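Local coordinates for protein GH62 hydrolase (Scytalidium thermophilum, PDB 4PVA) that probably removes L-arabinofuranose side groups from arabinoxylan, as an alpha-L-arabinofuranosidase of glycoside hydrolase family 62, at residues A[182-193]-A[206-217]. Sequence-based numbering, arbitrary orientation.
Sequences FSSDDNGHLYRS and EPEIVLQDTQNI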
loop_
_atom_site.group_PDB
_atom_site.type_symbol
_atom_site.label_atom_id
_atom_site.label_comp_id
_atom_site.label_asym_id
_atom_site.label_seq_id
_atom_site.Cartn_x
_atom_site.Cartn_y
_atom_site.Cartn_z
ATOM N N PHE A 182 -5.422 8.270 4.631
ATOM C CA PHE A 182 -6.503 7.652 3.876
ATOM C C PHE A 182 -6.773 6.267 4.394
ATOM O O PHE A 182 -5.867 5.576 4.877
ATOM C CB PHE A 182 -6.145 7.565 2.394
ATOM C CG PHE A 182 -6.094 8.901 1.690
ATOM C CD1 PHE A 182 -4.930 9.686 1.731
ATOM C CD2 PHE A 182 -7.158 9.363 0.921
ATOM C CE1 PHE A 182 -4.854 10.877 1.068
ATOM C CE2 PHE A 182 -7.085 10.554 0.247
ATOM C CZ PHE A 182 -5.938 11.329 0.324
ATOM N N SER A 183 -8.026 5.820 4.285
ATOM C CA SER A 183 -8.408 4.482 4.675
ATOM C C SER A 183 -9.681 4.074 3.946
ATOM O O SER A 183 -10.400 4.903 3.390
ATOM C CB SER A 183 -8.580 4.422 6.196
ATOM O OG SER A 183 -9.628 5.245 6.670
ATOM N N SER A 184 -9.968 2.786 3.969
ATOM C CA SER A 184 -11.128 2.209 3.283
ATOM C C SER A 184 -11.990 1.445 4.289
ATOM O O SER A 184 -11.532 1.130 5.384
ATOM C CB SER A 184 -10.650 1.244 2.182
ATOM O OG SER A 184 -9.993 1.939 1.117
ATOM N N ASP A 185 -13.204 1.086 3.867
ATOM C CA ASP A 185 -14.102 0.316 4.742
ATOM C C ASP A 185 -14.616 -0.963 4.101
ATOM O O ASP A 185 -15.516 -1.608 4.685
ATOM C CB ASP A 185 -15.258 1.163 5.257
ATOM C CG ASP A 185 -16.152 1.704 4.171
ATOM O OD1 ASP A 185 -15.931 1.429 2.978
ATOM O OD2 ASP A 185 -17.097 2.442 4.545
ATOM N N ASP A 186 -14.095 -1.403 2.960
ATOM C CA ASP A 186 -14.670 -2.529 2.259
ATOM C C ASP A 186 -16.177 -2.369 2.093
ATOM O O ASP A 186 -16.926 -3.363 2.008
ATOM C CB ASP A 186 -14.328 -3.845 2.992
ATOM C CG ASP A 186 -12.901 -4.284 2.801
ATOM O OD1 ASP A 186 -12.166 -3.661 2.011
ATOM O OD2 ASP A 186 -12.520 -5.233 3.511
ATOM N N ASN A 187 -16.633 -1.146 2.001
ATOM C CA ASN A 187 -18.037 -0.838 1.803
ATOM C C ASN A 187 -18.225 0.327 0.867
ATOM O O ASN A 187 -19.213 1.021 0.951
ATOM C CB ASN A 187 -18.758 -0.595 3.147
ATOM C CG ASN A 187 -20.255 -0.775 3.037
ATOM O OD1 ASN A 187 -20.715 -1.681 2.350
ATOM N ND2 ASN A 187 -21.006 0.064 3.686
ATOM N N GLY A 188 -17.282 0.538 -0.022
ATOM C CA GLY A 188 -17.440 1.505 -1.092
ATOM C C GLY A 188 -17.018 2.925 -0.779
ATOM O O GLY A 188 -17.257 3.805 -1.578
ATOM N N HIS A 189 -16.373 3.157 0.354
ATOM C CA HIS A 189 -15.916 4.511 0.731
ATOM C C HIS A 189 -14.406 4.583 0.843
ATOM O O HIS A 189 -13.747 3.627 1.267
ATOM C CB HIS A 189 -16.519 4.966 2.062
ATOM C CG HIS A 189 -18.011 4.814 2.134
ATOM N ND1 HIS A 189 -18.610 3.780 2.812
ATOM C CD2 HIS A 189 -19.008 5.533 1.568
ATOM C CE1 HIS A 189 -19.921 3.880 2.668
ATOM N NE2 HIS A 189 -20.188 4.930 1.931
ATOM N N LEU A 190 -13.900 5.751 0.499
ATOM C CA LEU A 190 -12.504 6.151 0.743
ATOM C C LEU A 190 -12.558 7.367 1.652
ATOM O O LEU A 190 -13.205 8.367 1.300
ATOM C CB LEU A 190 -11.778 6.413 -0.566
ATOM C CG LEU A 190 -10.297 6.827 -0.439
ATOM C CD1 LEU A 190 -9.451 5.718 0.100
ATOM C CD2 LEU A 190 -9.727 7.304 -1.746
ATOM N N TYR A 191 -11.866 7.266 2.789
ATOM C CA TYR A 191 -11.852 8.295 3.815
ATOM C C TYR A 191 -10.511 8.991 3.857
ATOM O O TYR A 191 -9.512 8.404 3.510
ATOM C CB TYR A 191 -12.122 7.734 5.202
ATOM C CG TYR A 191 -13.421 6.958 5.328
ATOM C CD1 TYR A 191 -14.588 7.600 5.654
ATOM C CD2 TYR A 191 -13.482 5.604 5.151
ATOM C CE1 TYR A 191 -15.800 6.892 5.773
ATOM C CE2 TYR A 191 -14.674 4.891 5.269
ATOM C CZ TYR A 191 -15.809 5.543 5.561
ATOM O OH TYR A 191 -17.017 4.808 5.747
ATOM N N ARG A 192 -10.512 10.227 4.353
ATOM C CA ARG A 192 -9.293 11.024 4.507
ATOM C C ARG A 192 -9.391 11.906 5.722
ATOM O O ARG A 192 -10.337 12.677 5.869
ATOM C CB ARG A 192 -9.060 11.896 3.285
ATOM C CG ARG A 192 -7.753 12.695 3.273
ATOM C CD ARG A 192 -7.780 13.819 2.213
ATOM N NE ARG A 192 -8.815 14.778 2.512
ATOM C CZ ARG A 192 -8.761 15.665 3.481
ATOM N NH1 ARG A 192 -7.652 15.854 4.171
ATOM N NH2 ARG A 192 -9.818 16.404 3.750
ATOM N N SER A 193 -8.374 11.821 6.570
ATOM C CA SER A 193 -8.140 12.763 7.693
ATOM C C SER A 193 -6.868 13.539 7.428
ATOM O O SER A 193 -6.053 13.164 6.584
ATOM C CB SER A 193 -7.980 12.028 9.016
ATOM O OG SER A 193 -9.202 11.396 9.418
ATOM N N GLU A 206 -11.353 14.382 12.124
ATOM C CA GLU A 206 -12.425 13.437 11.793
ATOM C C GLU A 206 -12.326 13.202 10.297
ATOM O O GLU A 206 -12.115 14.125 9.529
ATOM C CB GLU A 206 -13.810 14.005 12.133
ATOM C CG GLU A 206 -15.005 13.123 11.754
ATOM C CD GLU A 206 -15.226 11.910 12.655
ATOM O OE1 GLU A 206 -16.136 11.042 12.293
ATOM O OE2 GLU A 206 -14.487 11.889 13.713
ATOM N N PRO A 207 -12.457 11.954 9.854
ATOM C CA PRO A 207 -12.337 11.725 8.413
ATOM C C PRO A 207 -13.484 12.316 7.640
ATOM O O PRO A 207 -14.583 12.500 8.163
ATOM C CB PRO A 207 -12.362 10.192 8.280
ATOM C CG PRO A 207 -12.153 9.663 9.668
ATOM C CD PRO A 207 -12.627 10.700 10.608
ATOM N N GLU A 208 -13.213 12.583 6.370
ATOM C CA GLU A 208 -14.228 12.943 5.376
ATOM C C GLU A 208 -14.255 11.837 4.328
ATOM O O GLU A 208 -13.203 11.241 4.013
ATOM C CB GLU A 208 -13.862 14.299 4.757
ATOM C CG GLU A 208 -13.953 15.421 5.814
ATOM C CD GLU A 208 -13.551 16.805 5.332
ATOM O OE1 GLU A 208 -12.954 16.907 4.254
ATOM O OE2 GLU A 208 -13.829 17.797 6.063
ATOM N N ILE A 209 -15.412 11.576 3.744
ATOM C CA ILE A 209 -15.511 10.682 2.604
ATOM C C ILE A 209 -15.062 11.445 1.372
ATOM O O ILE A 209 -15.694 12.459 1.023
ATOM C CB ILE A 209 -16.955 10.149 2.434
ATOM C CG1 ILE A 209 -17.338 9.265 3.625
ATOM C CG2 ILE A 209 -17.050 9.374 1.129
ATOM C CD1 ILE A 209 -18.799 8.874 3.696
ATOM N N VAL A 210 -13.988 11.011 0.722
ATOM C CA VAL A 210 -13.482 11.753 -0.422
ATOM C C VAL A 210 -13.933 11.158 -1.748
ATOM O O VAL A 210 -14.072 11.887 -2.708
ATOM C CB VAL A 210 -11.958 11.928 -0.387
ATOM C CG1 VAL A 210 -11.521 12.829 0.772
ATOM C CG2 VAL A 210 -11.271 10.618 -0.358
ATOM N N LEU A 211 -14.166 9.857 -1.802
ATOM C CA LEU A 211 -14.757 9.178 -2.952
ATOM C C LEU A 211 -15.619 8.051 -2.463
ATOM O O LEU A 211 -15.347 7.453 -1.429
ATOM C CB LEU A 211 -13.695 8.580 -3.833
ATOM C CG LEU A 211 -12.777 9.447 -4.638
ATOM C CD1 LEU A 211 -11.782 8.560 -5.369
ATOM C CD2 LEU A 211 -13.504 10.370 -5.592
ATOM N N GLN A 212 -16.691 7.764 -3.200
ATOM C CA GLN A 212 -17.527 6.630 -2.878
ATOM C C GLN A 212 -18.164 6.028 -4.120
ATOM O O GLN A 212 -18.459 6.761 -5.087
ATOM C CB GLN A 212 -18.586 6.992 -1.818
ATOM C CG GLN A 212 -19.570 8.045 -2.264
ATOM C CD GLN A 212 -20.584 8.407 -1.187
ATOM O OE1 GLN A 212 -20.471 8.012 -0.024
ATOM N NE2 GLN A 212 -21.584 9.182 -1.568
ATOM N N ASP A 213 -18.374 4.716 -4.116
ATOM C CA ASP A 213 -19.172 4.064 -5.148
ATOM C C ASP A 213 -20.136 3.103 -4.477
ATOM O O ASP A 213 -19.879 1.905 -4.369
ATOM C CB ASP A 213 -18.315 3.336 -6.180
ATOM C CG ASP A 213 -19.113 2.929 -7.408
ATOM O OD1 ASP A 213 -20.264 2.472 -7.246
ATOM O OD2 ASP A 213 -18.587 3.069 -8.532
ATOM N N THR A 214 -21.248 3.660 -4.020
ATOM C CA THR A 214 -22.218 2.943 -3.214
ATOM C C THR A 214 -22.944 1.866 -4.015
ATOM O O THR A 214 -23.310 0.839 -3.467
ATOM C CB THR A 214 -23.219 3.920 -2.574
ATOM O OG1 THR A 214 -23.865 4.652 -3.606
ATOM C CG2 THR A 214 -22.482 4.902 -1.676
ATOM N N GLN A 215 -23.128 2.067 -5.309
ATOM C CA GLN A 215 -23.859 1.096 -6.112
ATOM C C GLN A 215 -23.039 -0.142 -6.410
ATOM O O GLN A 215 -23.568 -1.227 -6.515
ATOM C CB GLN A 215 -24.293 1.717 -7.421
ATOM C CG GLN A 215 -25.168 0.797 -8.238
ATOM C CD GLN A 215 -26.002 1.565 -9.238
ATOM O OE1 GLN A 215 -26.607 2.586 -8.902
ATOM N NE2 GLN A 215 -26.047 1.079 -10.469
ATOM N N ASN A 216 -21.740 0.020 -6.569
ATOM C CA ASN A 216 -20.828 -1.115 -6.740
ATOM C C ASN A 216 -19.628 -0.906 -5.835
ATOM O O ASN A 216 -18.629 -0.288 -6.248
ATOM C CB ASN A 216 -20.394 -1.256 -8.195
ATOM C CG ASN A 216 -19.372 -2.361 -8.387
ATOM O OD1 ASN A 216 -19.197 -3.212 -7.519
ATOM N ND2 ASN A 216 -18.699 -2.343 -9.534
ATOM N N ILE A 217 -19.692 -1.421 -4.620
ATOM C CA ILE A 217 -18.625 -1.166 -3.653
ATOM C C ILE A 217 -17.289 -1.739 -4.123
ATOM O O ILE A 217 -16.251 -1.266 -3.718
ATOM C CB ILE A 217 -18.971 -1.699 -2.243
ATOM C CG1 ILE A 217 -19.078 -3.220 -2.228
ATOM C CG2 ILE A 217 -20.245 -1.049 -1.693
ATOM C CD1 ILE A 217 -19.386 -3.804 -0.880
HETATM O O HOH W 1 -15.555 -1.038 -0.968
HETATM O O HOH W 2 -22.419 6.372 1.480
HETATM O O HOH W 3 -10.774 15.223 7.253
#
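His189 and Gln212 extend side by side from neighbouring strands, ring and amide planes 51° apart; strand 208-212 closes one edge of a four-stranded antiparallel blade of the family's five-bladed beta-propeller. Gln212 OE1 lies at the ring edge, in its plane, 3.3 Å from His189 CD2, and a water links it to His189 NE2. On the ring's other nitrogen, ND1 donates to the syn lone pair of Asp185 OD2 (2.7 Å). Tyr191 OH reaches that same oxygen from above the carboxylate plane, while Asp185 OD1 takes the backbone N of Asn187, an Asx turn, and of His189 from opposite faces. A leucine in place of His189 would probably leave Asp185 OD2 with one donor fewer and break the water link to Gln212. On the same face of the sheet, Ile209 runs alongside Tyr191, CG1 3.6 Å from CE1. A classic beta bulge sets Val210 and Leu211 opposite Leu190, whose O accepts from Val210 N at 2.8 Å. Val210 CG1 packs on Arg192 CB (3.6 Å), the two side chains crossing at about a right angle. Gln194 and His180 hold Arg192 NH1, and NH2 pairs with Asp262; its salt bridge to two-conformer Glu208 is doubtful. With two donors on each oxygen, the buried Asp185 carboxylate is fixed in rotation and in turn steadies the His189 ring edge that meets Gln212.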